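Local coordinates for protein putative hydrolase (Acinetobacter sp. NBRC 100985, PDB 4XUK) that probably hydrolyses organophosphates and lactones with a pair of zinc ions, as a member of the metallo-beta-lactamase superfamily, at residues Q15-M26 / K52-V63; H265-H273 / Y282-K290. The protein carries 2 engineered substitutions. All blocks are in the same frame, centred on the assembly; numbering follows the deposited sequence.

Interaction 1: residues Q15-M26 / K52-V63; sequences QITALLDGTNFM and KGVQTSINAFLV
Thr17 with Leu62, Leu19 with Ala60, Asn24 with Thr56 and Met26 with Val54 are hydrogen-bonded pairs of two long antiparallel strands, each exchanging two backbone bonds. Val54 N meets Met26 O at 2.7 Å almost linearly (178° at the hydrogen), whereas the return bond from Met26 N enters above the Val54 carbonyl plane and is longer, N to O 3.1 Å. Midway, Asp21 N donates to Ile58 O (2.8 Å) but Ile58 N donates to Gly22 O, so the register slips by one residue in a beta bulge. The Asp21 carboxylate accepts bonds from the backbone N of Ala76, Gly85 and Val87.

Where strand 15-26 ends and 54-63 is about to begin, extended Lys52 (CG anti to N, chi1 -161°) lies over one face of Phe25: CD makes a CH-pi contact 3.8 Å from the ring centroid, and NZ adds an off-centre cation-pi contact at 4.2 Å. Apolar packing joins Leu19 CD1 to the branch point of Leu62, while Ile58 CD1 covers the Asn24 amide, 3.6 Å from ND2; its OD1 bonds His83. A water bridges Thr23 OG1 and Ser57 OG; Thr23 OG1 also bonds Asp291, and Ser57 OG His288, both of the second subunit.

The pair belongs to one of the two mixed sheets in the alpha-beta/beta-alpha sandwich of the metallo-beta-lactamase fold; the side chain of Ile58 comes within about 6 Å of a zinc ion.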
loop_
_atom_site.group_PDB
_atom_site.type_symbol
_atom_site.label_atom_id
_atom_site.label_comp_id
_atom_site.label_asym_id
_atom_site.label_seq_id
_atom_site.Cartn_x
_atom_site.Cartn_y
_atom_site.Cartn_z
ATOM N N GLN A 15 7.361 15.857 7.967
ATOM C CA GLN A 15 7.553 14.560 7.338
ATOM C C GLN A 15 7.320 13.489 8.384
ATOM O O GLN A 15 7.908 13.527 9.471
ATOM C CB GLN A 15 8.964 14.423 6.758
ATOM C CG GLN A 15 9.220 13.063 6.125
ATOM C CD GLN A 15 10.603 12.935 5.498
ATOM O OE1 GLN A 15 11.620 13.021 6.180
ATOM N NE2 GLN A 15 10.639 12.718 4.189
ATOM N N ILE A 16 6.424 12.563 8.067
ATOM C CA ILE A 16 6.184 11.410 8.917
ATOM C C ILE A 16 6.752 10.182 8.211
ATOM O O ILE A 16 6.448 9.932 7.048
ATOM C CB ILE A 16 4.680 11.215 9.174
ATOM C CG1 ILE A 16 4.129 12.434 9.916
ATOM C CG2 ILE A 16 4.441 9.933 9.967
ATOM C CD1 ILE A 16 2.613 12.535 9.943
ATOM N N THR A 17 7.595 9.427 8.907
ATOM C CA THR A 17 8.163 8.222 8.330
ATOM C C THR A 17 7.518 7.002 8.968
ATOM O O THR A 17 7.649 6.787 10.180
ATOM C CB THR A 17 9.673 8.151 8.567
ATOM O OG1 THR A 17 10.282 9.395 8.178
ATOM C CG2 THR A 17 10.283 7.017 7.759
ATOM N N ALA A 18 6.826 6.204 8.159
ATOM C CA ALA A 18 6.276 4.940 8.646
ATOM C C ALA A 18 7.427 3.959 8.739
ATOM O O ALA A 18 8.235 3.873 7.806
ATOM C CB ALA A 18 5.211 4.413 7.696
ATOM N N LEU A 19 7.507 3.238 9.855
ATOM C CA LEU A 19 8.570 2.258 10.073
ATOM C C LEU A 19 7.985 0.893 10.414
ATOM O O LEU A 19 7.165 0.774 11.337
ATOM C CB LEU A 19 9.472 2.707 11.225
ATOM C CG LEU A 19 10.183 4.042 11.043
ATOM C CD1 LEU A 19 11.005 4.393 12.293
ATOM C CD2 LEU A 19 11.067 3.994 9.794
ATOM N N LEU A 20 8.412 -0.133 9.681
ATOM C CA LEU A 20 7.901 -1.496 9.884
ATOM C C LEU A 20 8.736 -2.238 10.925
ATOM O O LEU A 20 9.973 -2.238 10.857
ATOM C CB LEU A 20 7.893 -2.277 8.559
ATOM C CG LEU A 20 7.349 -3.719 8.609
ATOM C CD1 LEU A 20 5.894 -3.756 9.082
ATOM C CD2 LEU A 20 7.460 -4.410 7.263
ATOM N N ASP A 21 8.062 -2.854 11.894
ATOM C CA ASP A 21 8.745 -3.680 12.876
ATOM C C ASP A 21 8.722 -5.141 12.462
ATOM O O ASP A 21 9.640 -5.896 12.766
ATOM C CB ASP A 21 8.109 -3.547 14.269
ATOM C CG ASP A 21 9.067 -3.950 15.372
ATOM O OD1 ASP A 21 10.204 -3.411 15.407
ATOM O OD2 ASP A 21 8.710 -4.811 16.197
ATOM N N GLY A 22 7.675 -5.540 11.757
ATOM C CA GLY A 22 7.509 -6.936 11.393
ATOM C C GLY A 22 6.045 -7.226 11.159
ATOM O O GLY A 22 5.209 -6.313 11.244
ATOM N N THR A 23 5.736 -8.492 10.889
ATOM C CA THR A 23 4.384 -8.904 10.545
ATOM C C THR A 23 3.981 -10.125 11.367
ATOM O O THR A 23 4.707 -11.123 11.394
ATOM C CB THR A 23 4.295 -9.260 9.058
ATOM O OG1 THR A 23 4.786 -8.167 8.274
ATOM C CG2 THR A 23 2.861 -9.537 8.669
ATOM N N ASN A 24 2.849 -10.056 12.029
ATOM C CA ASN A 24 2.298 -11.225 12.663
ATOM C C ASN A 24 1.199 -11.904 11.889
ATOM O O ASN A 24 0.589 -11.305 11.073
ATOM C CB ASN A 24 1.774 -10.937 14.033
ATOM C CG ASN A 24 2.853 -10.614 15.012
ATOM O OD1 ASN A 24 3.988 -10.945 14.866
ATOM N ND2 ASN A 24 2.471 -9.940 16.009
ATOM N N PHE A 25 0.934 -13.160 12.224
ATOM C CA PHE A 25 -0.208 -13.869 11.653
ATOM C C PHE A 25 -1.045 -14.457 12.784
ATOM O O PHE A 25 -0.776 -15.559 13.258
ATOM C CB PHE A 25 0.261 -14.957 10.682
ATOM C CG PHE A 25 0.966 -14.415 9.470
ATOM C CD1 PHE A 25 2.326 -14.148 9.507
ATOM C CD2 PHE A 25 0.265 -14.163 8.300
ATOM C CE1 PHE A 25 2.974 -13.633 8.401
ATOM C CE2 PHE A 25 0.912 -13.653 7.185
ATOM C CZ PHE A 25 2.272 -13.385 7.242
ATOM N N MET A 26 -2.047 -13.709 13.230
ATOM C CA MET A 26 -2.790 -14.094 14.426
ATOM C C MET A 26 -3.995 -14.986 14.137
ATOM O O MET A 26 -4.505 -15.028 13.016
ATOM C CB MET A 26 -3.199 -12.857 15.233
ATOM C CG MET A 26 -4.101 -11.887 14.512
ATOM S SD MET A 26 -4.393 -10.359 15.459
ATOM C CE MET A 26 -5.368 -9.451 14.249
ATOM N N LYS A 52 -2.399 -19.573 7.364
ATOM C CA LYS A 52 -1.309 -19.124 8.231
ATOM C C LYS A 52 -1.817 -18.234 9.371
ATOM O O LYS A 52 -1.272 -18.249 10.479
ATOM C CB LYS A 52 -0.266 -18.370 7.406
ATOM C CG LYS A 52 1.105 -18.252 8.069
ATOM C CD LYS A 52 2.065 -17.445 7.192
ATOM C CE LYS A 52 3.502 -17.562 7.679
ATOM N NZ LYS A 52 4.417 -16.657 6.935
ATOM N N GLY A 53 -2.864 -17.460 9.100
ATOM C CA GLY A 53 -3.440 -16.585 10.111
ATOM C C GLY A 53 -3.804 -15.225 9.542
ATOM O O GLY A 53 -3.666 -14.987 8.342
ATOM N N VAL A 54 -4.271 -14.326 10.402
ATOM C CA VAL A 54 -4.668 -12.995 9.956
ATOM C C VAL A 54 -3.441 -12.083 9.952
ATOM O O VAL A 54 -2.913 -11.731 11.013
ATOM C CB VAL A 54 -5.767 -12.427 10.862
ATOM C CG1 VAL A 54 -6.195 -11.064 10.382
ATOM C CG2 VAL A 54 -6.972 -13.392 10.910
ATOM N N GLN A 55 -2.971 -11.725 8.762
ATOM C CA GLN A 55 -1.754 -10.922 8.635
ATOM C C GLN A 55 -1.951 -9.570 9.303
ATOM O O GLN A 55 -2.953 -8.896 9.045
ATOM C CB GLN A 55 -1.399 -10.733 7.158
ATOM C CG GLN A 55 -0.036 -10.073 6.931
ATOM C CD GLN A 55 0.325 -9.963 5.458
ATOM O OE1 GLN A 55 -0.247 -10.648 4.609
ATOM N NE2 GLN A 55 1.275 -9.096 5.151
ATOM N N THR A 56 -1.010 -9.182 10.165
ATOM C CA THR A 56 -1.145 -7.955 10.934
ATOM C C THR A 56 0.209 -7.280 11.052
ATOM O O THR A 56 1.144 -7.849 11.619
ATOM C CB THR A 56 -1.693 -8.258 12.334
ATOM O OG1 THR A 56 -2.939 -8.952 12.198
ATOM C CG2 THR A 56 -1.902 -6.969 13.135
ATOM N N SER A 57 0.319 -6.079 10.490
ATOM C CA SER A 57 1.559 -5.316 10.584
ATOM C C SER A 57 1.768 -4.817 12.012
ATOM O O SER A 57 0.811 -4.663 12.786
ATOM C CB SER A 57 1.539 -4.128 9.625
ATOM O OG SER A 57 1.438 -4.535 8.276
ATOM N N ILE A 58 3.030 -4.573 12.348
ATOM C CA ILE A 58 3.378 -3.851 13.550
ATOM C C ILE A 58 4.242 -2.694 13.066
ATOM O O ILE A 58 5.328 -2.914 12.529
ATOM C CB ILE A 58 4.169 -4.714 14.562
ATOM C CG1 ILE A 58 3.371 -5.943 14.992
ATOM C CG2 ILE A 58 4.507 -3.880 15.809
ATOM C CD1 ILE A 58 3.515 -7.132 14.053
ATOM N N ASN A 59 3.733 -1.474 13.204
ATOM C CA ASN A 59 4.434 -0.292 12.718
ATOM C C ASN A 59 4.798 0.682 13.860
ATOM O O ASN A 59 4.237 0.615 14.969
ATOM C CB ASN A 59 3.571 0.459 11.698
ATOM C CG ASN A 59 2.929 -0.452 10.668
ATOM O OD1 ASN A 59 3.591 -1.273 10.039
ATOM N ND2 ASN A 59 1.636 -0.281 10.463
ATOM N N ALA A 60 5.747 1.576 13.579
ATOM C CA ALA A 60 6.018 2.741 14.424
ATOM C C ALA A 60 6.139 3.945 13.495
ATOM O O ALA A 60 6.273 3.768 12.277
ATOM C CB ALA A 60 7.299 2.553 15.203
ATOM N N PHE A 61 6.118 5.158 14.053
ATOM C CA PHE A 61 6.173 6.370 13.225
ATOM C C PHE A 61 7.151 7.416 13.737
ATOM O O PHE A 61 7.153 7.749 14.932
ATOM C CB PHE A 61 4.765 6.987 13.087
ATOM C CG PHE A 61 3.747 6.018 12.566
ATOM C CD1 PHE A 61 3.627 5.787 11.205
ATOM C CD2 PHE A 61 2.953 5.287 13.444
ATOM C CE1 PHE A 61 2.712 4.862 10.716
ATOM C CE2 PHE A 61 2.042 4.375 12.972
ATOM C CZ PHE A 61 1.923 4.151 11.599
ATOM N N LEU A 62 7.974 7.926 12.817
ATOM C CA LEU A 62 8.883 9.049 13.068
ATOM C C LEU A 62 8.239 10.328 12.563
ATOM O O LEU A 62 7.719 10.361 11.444
ATOM C CB LEU A 62 10.200 8.861 12.307
ATOM C CG LEU A 62 11.426 8.258 12.980
ATOM C CD1 LEU A 62 12.581 8.289 11.981
ATOM C CD2 LEU A 62 11.808 8.989 14.285
ATOM N N VAL A 63 8.279 11.382 13.369
ATOM C CA VAL A 63 7.698 12.660 12.970
ATOM C C VAL A 63 8.761 13.754 13.051
ATOM O O VAL A 63 9.229 14.117 14.142
ATOM C CB VAL A 63 6.510 13.042 13.869
ATOM C CG1 VAL A 63 5.803 14.285 13.334
ATOM C CG2 VAL A 63 5.522 11.871 13.976
HETATM O O HOH W 1 3.140 -6.222 7.208
#

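Interaction 2: residues H265-H273 / Y282-K290; sequences HLPFPGIGH and YQWIPIHFK. With ZN (zinc ion), chain C.
Leu266 and Trp284 form the main side-chain contact: CD1 of the leucine sits over the six-membered ring, 3.5 Å from its centroid and only 10° off the normal. Pro286 N lies over the other face of the indole, offset toward the rim. CG anti to the backbone N (chi1 171°) places the Trp284 ring against 265-273, where its outer rim packs on the main chain, CH2 lying 3.3 Å from Gly272 N. At the edge, in the ring plane, Trp284 NE1 donates to a water at 2.8 Å, which donates to Pro267 O at 2.7 Å. Pro267 O also accepts Gly270 N, closing a type VIa turn with the cis peptide before Pro269.

Gly272, lacking a side chain, lets its CA come within 4.2 Å of Pro286 CA. Ile287 holds CG1 between its backbone N and carbonyl carbon (chi1 50°), which brings CG1 to 3.2 Å from Ile271 O, while CG2 meets Ile271 CG2 at 4.0 Å. Ile287 N donates to Ile271 O, and His273 and Ile285 exchange two backbone bonds. A second water lies in the plane of the His273 ring, by ND1, and donates to Ile285 O. His265, at the start of 265-273 and away from the hairpin, binds zinc through NE2 with Asp112, His113 and Asp218.

Strands 271-275 and 283-286 form a hairpin at the edge, within this chain, of a mixed sheet, 283-286 outermost; 271-275 runs beside 260-262, Ile271 and Ile287 pack on Tyr9 of strand 6-11, and His273 stacks on Tyr47 of the second subunit.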
loop_
_atom_site.group_PDB
_atom_site.type_symbol
_atom_site.label_atom_id
_atom_site.label_comp_id
_atom_site.label_asym_id
_atom_site.label_seq_id
_atom_site.Cartn_x
_atom_site.Cartn_y
_atom_site.Cartn_z
ATOM N N HIS A 265 -1.133 -1.063 13.852
ATOM C CA HIS A 265 -1.597 -2.379 13.382
ATOM C C HIS A 265 -2.470 -2.395 12.128
ATOM O O HIS A 265 -3.231 -3.344 11.926
ATOM C CB HIS A 265 -2.322 -3.118 14.518
ATOM C CG HIS A 265 -1.422 -3.486 15.650
ATOM N ND1 HIS A 265 -0.146 -3.960 15.452
ATOM C CD2 HIS A 265 -1.608 -3.432 16.993
ATOM C CE1 HIS A 265 0.420 -4.183 16.630
ATOM N NE2 HIS A 265 -0.451 -3.879 17.573
ATOM N N LEU A 266 -2.377 -1.364 11.289
ATOM C CA LEU A 266 -3.017 -1.419 9.971
ATOM C C LEU A 266 -1.910 -1.664 8.945
ATOM O O LEU A 266 -0.739 -1.413 9.241
ATOM C CB LEU A 266 -3.815 -0.131 9.695
ATOM C CG LEU A 266 -5.018 0.032 10.628
ATOM C CD1 LEU A 266 -5.794 1.334 10.389
ATOM C CD2 LEU A 266 -5.935 -1.161 10.509
ATOM N N PRO A 267 -2.256 -2.206 7.758
ATOM C CA PRO A 267 -1.225 -2.636 6.800
ATOM C C PRO A 267 -0.185 -1.569 6.487
ATOM O O PRO A 267 -0.544 -0.464 6.032
ATOM C CB PRO A 267 -2.040 -2.981 5.552
ATOM C CG PRO A 267 -3.350 -3.487 6.118
ATOM C CD PRO A 267 -3.610 -2.586 7.312
ATOM N N PHE A 268 1.085 -1.896 6.743
ATOM C CA PHE A 268 2.196 -0.974 6.481
ATOM C C PHE A 268 2.060 -0.329 5.113
ATOM O O PHE A 268 1.789 -1.021 4.123
ATOM C CB PHE A 268 3.546 -1.697 6.580
ATOM C CG PHE A 268 4.720 -0.808 6.291
ATOM C CD1 PHE A 268 5.304 -0.065 7.307
ATOM C CD2 PHE A 268 5.225 -0.695 4.998
ATOM C CE1 PHE A 268 6.364 0.763 7.045
ATOM C CE2 PHE A 268 6.295 0.139 4.727
ATOM C CZ PHE A 268 6.866 0.859 5.744
ATOM N N PRO A 269 2.279 0.993 5.026
ATOM C CA PRO A 269 2.774 1.949 6.033
ATOM C C PRO A 269 1.819 2.293 7.177
ATOM O O PRO A 269 2.264 2.949 8.131
ATOM C CB PRO A 269 3.066 3.206 5.202
ATOM C CG PRO A 269 2.209 3.076 3.999
ATOM C CD PRO A 269 2.164 1.613 3.697
ATOM N N GLY A 270 0.554 1.876 7.111
ATOM C CA GLY A 270 -0.366 2.125 8.215
ATOM C C GLY A 270 -0.907 3.546 8.259
ATOM O O GLY A 270 -1.437 3.992 9.283
ATOM N N ILE A 271 -0.784 4.251 7.138
ATOM C CA ILE A 271 -1.231 5.634 7.039
ATOM C C ILE A 271 -2.370 5.711 6.018
ATOM O O ILE A 271 -2.288 5.149 4.917
ATOM C CB ILE A 271 -0.056 6.560 6.621
ATOM C CG1 ILE A 271 1.106 6.456 7.619
ATOM C CG2 ILE A 271 -0.512 8.010 6.495
ATOM C CD1 ILE A 271 2.348 7.297 7.213
ATOM N N GLY A 272 -3.448 6.383 6.386
ATOM C CA GLY A 272 -4.622 6.427 5.529
ATOM C C GLY A 272 -5.741 7.228 6.164
ATOM O O GLY A 272 -5.503 8.062 7.037
ATOM N N HIS A 273 -6.967 6.970 5.724
ATOM C CA HIS A 273 -8.130 7.691 6.216
ATOM C C HIS A 273 -9.265 6.690 6.381
ATOM O O HIS A 273 -9.196 5.585 5.836
ATOM C CB HIS A 273 -8.540 8.744 5.198
ATOM C CG HIS A 273 -7.507 9.806 4.971
ATOM N ND1 HIS A 273 -6.439 9.636 4.114
ATOM C CD2 HIS A 273 -7.385 11.054 5.482
ATOM C CE1 HIS A 273 -5.706 10.738 4.104
ATOM N NE2 HIS A 273 -6.260 11.614 4.920
ATOM N N TYR A 282 -17.188 0.860 8.471
ATOM C CA TYR A 282 -16.152 1.793 8.048
ATOM C C TYR A 282 -15.277 1.101 7.026
ATOM O O TYR A 282 -15.281 -0.125 6.949
ATOM C CB TYR A 282 -15.330 2.252 9.253
ATOM C CG TYR A 282 -16.169 3.014 10.246
ATOM C CD1 TYR A 282 -16.304 4.389 10.148
ATOM C CD2 TYR A 282 -16.853 2.357 11.257
ATOM C CE1 TYR A 282 -17.088 5.093 11.037
ATOM C CE2 TYR A 282 -17.639 3.056 12.156
ATOM C CZ TYR A 282 -17.749 4.424 12.034
ATOM O OH TYR A 282 -18.522 5.135 12.915
ATOM N N GLN A 283 -14.547 1.884 6.233
ATOM C CA GLN A 283 -13.632 1.325 5.238
ATOM C C GLN A 283 -12.280 2.033 5.340
ATOM O O GLN A 283 -12.222 3.266 5.415
ATOM C CB GLN A 283 -14.213 1.458 3.821
ATOM C CG GLN A 283 -13.299 0.907 2.710
ATOM C CD GLN A 283 -13.894 1.057 1.307
ATOM O OE1 GLN A 283 -15.106 1.190 1.146
ATOM N NE2 GLN A 283 -13.032 1.041 0.286
ATOM N N TRP A 284 -11.203 1.252 5.384
ATOM C CA TRP A 284 -9.859 1.792 5.498
ATOM C C TRP A 284 -9.376 2.145 4.104
ATOM O O TRP A 284 -9.319 1.272 3.231
ATOM C CB TRP A 284 -8.936 0.733 6.106
ATOM C CG TRP A 284 -7.475 1.073 6.102
ATOM C CD1 TRP A 284 -6.474 0.423 5.426
ATOM C CD2 TRP A 284 -6.846 2.138 6.820
ATOM N NE1 TRP A 284 -5.257 1.030 5.683
ATOM C CE2 TRP A 284 -5.464 2.084 6.537
ATOM C CE3 TRP A 284 -7.318 3.133 7.673
ATOM C CZ2 TRP A 284 -4.551 2.994 7.083
ATOM C CZ3 TRP A 284 -6.414 4.035 8.208
ATOM C CH2 TRP A 284 -5.046 3.955 7.916
ATOM N N ILE A 285 -9.035 3.416 3.902
ATOM C CA ILE A 285 -8.484 3.875 2.633
ATOM C C ILE A 285 -6.989 4.149 2.823
ATOM O O ILE A 285 -6.620 5.157 3.421
ATOM C CB ILE A 285 -9.144 5.195 2.182
ATOM C CG1 ILE A 285 -10.666 5.176 2.406
ATOM C CG2 ILE A 285 -8.805 5.476 0.737
ATOM C CD1 ILE A 285 -11.369 4.053 1.653
ATOM N N PRO A 286 -6.121 3.264 2.314
ATOM C CA PRO A 286 -4.685 3.540 2.467
ATOM C C PRO A 286 -4.251 4.745 1.626
ATOM O O PRO A 286 -4.880 5.066 0.610
ATOM C CB PRO A 286 -4.016 2.247 1.967
ATOM C CG PRO A 286 -5.045 1.577 1.106
ATOM C CD PRO A 286 -6.386 1.958 1.681
ATOM N N ILE A 287 -3.210 5.445 2.055
ATOM C CA ILE A 287 -2.736 6.560 1.240
ATOM C C ILE A 287 -2.130 6.026 -0.045
ATOM O O ILE A 287 -1.759 4.848 -0.132
ATOM C CB ILE A 287 -1.722 7.446 1.967
ATOM C CG1 ILE A 287 -0.611 6.603 2.585
ATOM C CG2 ILE A 287 -2.413 8.278 3.037
ATOM C CD1 ILE A 287 0.744 6.991 2.081
ATOM N N HIS A 288 -2.050 6.895 -1.045
ATOM C CA HIS A 288 -1.619 6.507 -2.383
ATOM C C HIS A 288 -0.131 6.863 -2.495
ATOM O O HIS A 288 0.238 8.034 -2.346
ATOM C CB HIS A 288 -2.467 7.276 -3.411
ATOM C CG HIS A 288 -2.277 6.838 -4.834
ATOM N ND1 HIS A 288 -3.247 7.010 -5.801
ATOM C CD2 HIS A 288 -1.229 6.248 -5.455
ATOM C CE1 HIS A 288 -2.808 6.536 -6.954
ATOM N NE2 HIS A 288 -1.586 6.069 -6.773
ATOM N N PHE A 289 0.725 5.875 -2.674
ATOM C CA PHE A 289 2.180 6.039 -2.821
ATOM C C PHE A 289 2.607 7.309 -3.601
ATOM O O PHE A 289 2.133 7.474 -4.770
ATOM C CB PHE A 289 2.799 4.777 -3.453
ATOM C CG PHE A 289 4.295 4.692 -3.332
ATOM C CD1 PHE A 289 5.115 5.531 -4.051
ATOM C CD2 PHE A 289 4.878 3.808 -2.498
ATOM C CE1 PHE A 289 6.467 5.474 -3.931
ATOM C CE2 PHE A 289 6.228 3.752 -2.372
ATOM C CZ PHE A 289 7.027 4.592 -3.092
ATOM N N LYS A 290 3.430 8.124 -3.013
ATOM C CA LYS A 290 3.888 9.287 -3.666
ATOM C C LYS A 290 5.424 9.348 -3.813
ATOM O O LYS A 290 6.120 9.448 -2.862
ATOM C CB LYS A 290 3.363 10.462 -2.922
ATOM C CG LYS A 290 2.962 11.645 -3.756
ATOM C CD LYS A 290 2.166 12.595 -2.901
ATOM C CE LYS A 290 0.921 13.128 -3.579
ATOM N NZ LYS A 290 -0.375 12.953 -2.860
HETATM ZN ZN ZN C . 0.111 -3.508 19.686
HETATM O O HOH W 2 -2.702 0.403 4.709
HETATM O O HOH W 3 -5.955 7.477 2.317
#

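How the interactions relate
Interaction 1 is a long, mostly buried strand pair within one sheet; interaction 2 is a short, partly buried hairpin at the margin of the other. Ten backbone bonds carry the first; the second has three, and relies more on the buried indole of Trp284 packed against Leu266 and the chain at Gly272. The two meet between the sheets: Asn59 ND2 probably donates to Leu266 O (2.9 Å), and His265 ND1 probably donates to Ser57 O (2.9 Å), a second-shell bond that would orient the zinc ligand. Pro269 O packs on Ala18 and Phe61. Both contacts also reach the dimer interface, 282-290 of one subunit lying against 52-63 of the other.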